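Local structure of bifunctional pinoresinol-lariciresinol reductase 1 (Thuja plicata, 1QYD) at residues S157-A161 with G162-G166; N225-S228 with Q229-I233. The protein catalyses the NADPH-dependent, enantioselective reduction of (-)-pinoresinol to (-)-lariciresinol and on to (+)-secoisolariciresinol in lignan biosynthesis. One frame throughout, in Å; residues are numbered along the deposited sequence.

Interaction 1: S157-A161 with G162-G166; sequences SNMFA and GYFAG
The Phe160 ring receives Tyr163 at its edge, near its own plane: CD2 of Phe160 and CD2 of Tyr163 are 3.9 Å apart. The two aromatic side chains lie side by side and point the same way, three residues apart round the start of a short helix. A third ring, that of Phe164, is met obliquely by Met159, and the two side chains cross at about a right angle. Met159 CG reaches Phe164 CD1 at 3.6 Å, and SD stands 4.2 Å from the centroid of the Phe164 ring, 33° off its normal, a Met-aromatic contact. Met159 CG is anti to its own carbonyl carbon (chi1 -71°), which carries CG and SD to the phenylalanine.

The backbone passes from strand 159-160 into helix 161-164, with Phe160 at the N-cap position. Its carbonyl oxygen accepts two bonds. Phe164 N lies nearly along the C=O axis at 3.2 Å from Phe160 O, whereas Tyr163 N, 3.1 Å from Phe160 O, comes from above the carbonyl plane. One residue on, Ala161 O takes Ala165 N at 2.8 Å, and Gly166 N adds a weak bond to Ala161 O.

Trp194 of strand 191-195 touches Met159, Phe164 and Ala165, while Leu272 and Ile275 of helix 272-275 touch Phe164. Phe160 lies close to Ile16, inferred to bind NADP(+), and Phe164 close to His271, inferred to bind substrate. The contact therefore joins an outermost strand of the mixed sheet to a helical turn, close to these inferred sites. Chemically, the first turn is held by carbonyl oxygens of the backbone, while its side chains meet through carbon and sulfur, contacts that rest on shape and polarisability and probably contribute an apolar surface near the cofactor and substrate.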
loop_
_atom_site.group_PDB
_atom_site.type_symbol
_atom_site.label_atom_id
_atom_site.label_comp_id
_atom_site.label_asym_id
_atom_site.label_seq_id
_atom_site.Cartn_x
_atom_site.Cartn_y
_atom_site.Cartn_z
ATOM N N SER A 157 -10.314 5.373 20.002
ATOM C CA SER A 157 -10.625 4.575 21.169
ATOM C C SER A 157 -9.444 3.963 21.920
ATOM O O SER A 157 -9.586 3.324 22.952
ATOM C CB SER A 157 -11.586 3.524 20.673
ATOM O OG SER A 157 -10.932 2.661 19.746
ATOM N N ASN A 158 -8.261 4.151 21.343
ATOM C CA ASN A 158 -6.944 3.801 21.876
ATOM C C ASN A 158 -6.498 2.334 21.914
ATOM O O ASN A 158 -6.563 1.656 20.882
ATOM C CB ASN A 158 -6.818 4.456 23.285
ATOM C CG ASN A 158 -6.931 5.988 23.230
ATOM O OD1 ASN A 158 -7.773 6.615 23.899
ATOM N ND2 ASN A 158 -6.092 6.617 22.399
ATOM N N MET A 159 -5.986 1.805 23.028
ATOM C CA MET A 159 -5.442 0.466 23.037
ATOM C C MET A 159 -6.474 -0.501 23.509
ATOM O O MET A 159 -7.115 -0.257 24.533
ATOM C CB MET A 159 -4.222 0.341 23.962
ATOM C CG MET A 159 -2.977 1.050 23.445
ATOM S SD MET A 159 -1.536 0.800 24.500
ATOM C CE MET A 159 -1.970 2.000 25.699
ATOM N N PHE A 160 -6.636 -1.591 22.742
ATOM C CA PHE A 160 -7.556 -2.623 23.179
ATOM C C PHE A 160 -6.735 -3.391 24.202
ATOM O O PHE A 160 -5.571 -3.706 23.983
ATOM C CB PHE A 160 -7.980 -3.585 22.043
ATOM C CG PHE A 160 -8.566 -2.982 20.763
ATOM C CD1 PHE A 160 -9.482 -1.928 20.796
ATOM C CD2 PHE A 160 -8.131 -3.483 19.529
ATOM C CE1 PHE A 160 -9.935 -1.389 19.584
ATOM C CE2 PHE A 160 -8.588 -2.937 18.331
ATOM C CZ PHE A 160 -9.490 -1.887 18.355
ATOM N N ALA A 161 -7.307 -3.655 25.366
ATOM C CA ALA A 161 -6.606 -4.328 26.439
ATOM C C ALA A 161 -6.132 -5.740 26.084
ATOM O O ALA A 161 -5.038 -6.150 26.448
ATOM C CB ALA A 161 -7.552 -4.327 27.585
ATOM N N GLY A 162 -6.891 -6.500 25.297
ATOM C CA GLY A 162 -6.462 -7.810 24.836
ATOM C C GLY A 162 -5.467 -7.778 23.694
ATOM O O GLY A 162 -5.346 -8.732 22.935
ATOM N N TYR A 163 -4.761 -6.677 23.533
ATOM C CA TYR A 163 -3.751 -6.550 22.503
ATOM C C TYR A 163 -2.508 -5.950 23.127
ATOM O O TYR A 163 -1.404 -6.204 22.651
ATOM C CB TYR A 163 -4.225 -5.629 21.402
ATOM C CG TYR A 163 -4.432 -6.353 20.099
ATOM C CD1 TYR A 163 -3.340 -6.800 19.363
ATOM C CD2 TYR A 163 -5.728 -6.603 19.659
ATOM C CE1 TYR A 163 -3.552 -7.510 18.182
ATOM C CE2 TYR A 163 -5.957 -7.308 18.478
ATOM C CZ TYR A 163 -4.860 -7.752 17.760
ATOM O OH TYR A 163 -5.073 -8.438 16.603
ATOM N N PHE A 164 -2.675 -5.116 24.167
ATOM C CA PHE A 164 -1.532 -4.498 24.812
ATOM C C PHE A 164 -1.416 -4.871 26.281
ATOM O O PHE A 164 -0.310 -4.890 26.791
ATOM C CB PHE A 164 -1.597 -2.939 24.614
ATOM C CG PHE A 164 -1.262 -2.548 23.170
ATOM C CD1 PHE A 164 -2.289 -2.241 22.258
ATOM C CD2 PHE A 164 0.057 -2.605 22.716
ATOM C CE1 PHE A 164 -1.999 -2.011 20.911
ATOM C CE2 PHE A 164 0.344 -2.379 21.374
ATOM C CZ PHE A 164 -0.685 -2.087 20.475
ATOM N N ALA A 165 -2.484 -5.189 27.004
ATOM C CA ALA A 165 -2.381 -5.618 28.403
ATOM C C ALA A 165 -2.317 -7.124 28.584
ATOM O O ALA A 165 -2.104 -7.677 29.669
ATOM C CB ALA A 165 -3.565 -5.177 29.221
ATOM N N GLY A 166 -2.625 -7.784 27.466
ATOM C CA GLY A 166 -2.550 -9.226 27.349
ATOM C C GLY A 166 -1.089 -9.550 27.314
ATOM O O GLY A 166 -0.569 -10.136 28.244
#

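Interaction 2: N225-S228 with Q229-I233; sequences NILS and QKEVI
Ser228 and Glu231 form a capping box, the reciprocal pairing that starts helix 229-241 directly after strand 226-228. Here the strand and the first helical turn run at 91° to one another. Glu231 OE1 carries most of the polar burden: Ser228 N donates to Glu231 OE1 over 3.0 Å in an almost straight bond (170°), and Ser228 OG donates to the same OE1 over 2.9 Å. Both donors use its anti side, but they arrive from opposite faces of the carboxylate plane. Lys191 adds a salt bridge to this oxygen, a neighbouring positive charge that would probably favour the ionised carboxylate.

The return half of the box is weaker, with Glu231 N 3.5 Å from Ser228 OG. OG sits between the serine's backbone N and carbonyl carbon (chi1 61°), a torsion that lets it face both the carboxylate and the opening turn; Gly188 O is a further, weak partner. Replacing Glu231 with an alanine would probably leave Ser228 N and OG without their shared acceptor and Lys191 without its carboxylate mate.

In the strand, Leu227 O accepts from Trp194 NE1 and Ile226 O from Lys191 NZ. Gln229 OE1 accepts from Tyr185 N, while its NE2 donates weakly to Leu183 O, and Lys230 NZ pairs with Asn189. Ser228 O accepts a weak bond from Val232 N. Leu227 crosses the glutamate at about a right angle, its CD2 methyl lying against the carboxylate, 3.8 Å from Glu231 OE2. The apolar contact is that of Leu227 CB, 4.1 Å from Val232 CG2.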
loop_
_atom_site.group_PDB
_atom_site.type_symbol
_atom_site.label_atom_id
_atom_site.label_comp_id
_atom_site.label_asym_id
_atom_site.label_seq_id
_atom_site.Cartn_x
_atom_site.Cartn_y
_atom_site.Cartn_z
ATOM N N ASN A 225 -8.370 3.981 33.561
ATOM C CA ASN A 225 -7.439 3.292 32.711
ATOM C C ASN A 225 -6.514 4.251 32.008
ATOM O O ASN A 225 -6.053 3.904 30.923
ATOM C CB ASN A 225 -8.175 2.472 31.680
ATOM C CG ASN A 225 -9.212 1.502 32.229
ATOM O OD1 ASN A 225 -9.625 1.560 33.397
ATOM N ND2 ASN A 225 -9.650 0.604 31.337
ATOM N N ILE A 226 -6.205 5.471 32.523
ATOM C CA ILE A 226 -5.152 6.277 31.882
ATOM C C ILE A 226 -3.853 5.952 32.639
ATOM O O ILE A 226 -3.338 6.638 33.544
ATOM C CB ILE A 226 -5.437 7.774 31.974
ATOM C CG1 ILE A 226 -6.801 8.137 31.390
ATOM C CG2 ILE A 226 -4.294 8.460 31.218
ATOM C CD1 ILE A 226 -7.419 9.463 31.865
ATOM N N LEU A 227 -3.318 4.821 32.182
ATOM C CA LEU A 227 -2.199 4.207 32.838
ATOM C C LEU A 227 -0.970 4.031 31.983
ATOM O O LEU A 227 -0.999 3.759 30.783
ATOM C CB LEU A 227 -2.668 2.876 33.363
ATOM C CG LEU A 227 -3.886 2.871 34.239
ATOM C CD1 LEU A 227 -4.371 1.464 34.441
ATOM C CD2 LEU A 227 -3.547 3.559 35.510
ATOM N N SER A 228 0.137 4.204 32.695
ATOM C CA SER A 228 1.441 4.024 32.109
ATOM C C SER A 228 1.708 2.541 31.911
ATOM O O SER A 228 0.913 1.704 32.343
ATOM C CB SER A 228 2.504 4.673 33.028
ATOM O OG SER A 228 2.675 4.199 34.368
ATOM N N GLN A 229 2.826 2.223 31.246
ATOM C CA GLN A 229 3.211 0.846 30.955
ATOM C C GLN A 229 3.479 -0.007 32.173
ATOM O O GLN A 229 2.989 -1.123 32.287
ATOM C CB GLN A 229 4.459 0.802 30.107
ATOM C CG GLN A 229 4.753 -0.643 29.682
ATOM C CD GLN A 229 6.035 -0.729 28.896
ATOM O OE1 GLN A 229 6.745 0.256 28.672
ATOM N NE2 GLN A 229 6.328 -1.955 28.484
ATOM N N LYS A 230 4.323 0.586 33.017
ATOM C CA LYS A 230 4.764 0.076 34.289
ATOM C C LYS A 230 3.553 -0.098 35.196
ATOM O O LYS A 230 3.457 -1.115 35.875
ATOM C CB LYS A 230 5.775 1.109 34.768
ATOM C CG LYS A 230 6.694 0.992 35.979
ATOM C CD LYS A 230 7.477 2.332 36.025
ATOM C CE LYS A 230 8.396 2.511 37.262
ATOM N NZ LYS A 230 8.851 3.883 37.488
ATOM N N GLU A 231 2.589 0.815 35.250
ATOM C CA GLU A 231 1.447 0.595 36.109
ATOM C C GLU A 231 0.520 -0.504 35.702
ATOM O O GLU A 231 -0.244 -0.919 36.568
ATOM C CB GLU A 231 0.563 1.765 36.217
ATOM C CG GLU A 231 1.209 2.993 36.800
ATOM C CD GLU A 231 0.207 4.116 36.692
ATOM O OE1 GLU A 231 0.112 4.720 35.623
ATOM O OE2 GLU A 231 -0.502 4.347 37.671
ATOM N N VAL A 232 0.492 -0.922 34.422
ATOM C CA VAL A 232 -0.281 -2.096 33.982
ATOM C C VAL A 232 0.525 -3.369 34.302
ATOM O O VAL A 232 -0.048 -4.420 34.604
ATOM C CB VAL A 232 -0.598 -2.024 32.443
ATOM C CG1 VAL A 232 -1.184 -3.330 31.827
ATOM C CG2 VAL A 232 -1.610 -0.898 32.309
ATOM N N ILE A 233 1.865 -3.284 34.261
ATOM C CA ILE A 233 2.717 -4.368 34.688
ATOM C C ILE A 233 2.443 -4.550 36.146
ATOM O O ILE A 233 2.399 -5.688 36.584
ATOM C CB ILE A 233 4.184 -4.072 34.536
ATOM C CG1 ILE A 233 4.514 -3.739 33.089
ATOM C CG2 ILE A 233 4.951 -5.294 34.999
ATOM C CD1 ILE A 233 5.978 -3.611 32.604
#

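Along the chain the two contacts come in series, neither nested nor crossed. Residues 157-166 pass first from strand 159-160 into helix 161-164, closing a tight turn near the inferred cofactor and substrate sites; residues 225-233 then repeat the strand-to-helix step farther from the centre of the chain. Strands 159-160 and 226-228 are the outer members, within this chain, of one mixed three-stranded sheet, flanking strand 191-195 between them. Trp194 of that central strand is a partner of both. Interaction 1 also meets interaction 2 directly, Ala165 CB lying 4.0 Å from Val232 CG1, and helix 305-309 packs against both, tying the two turns to the C-terminal region.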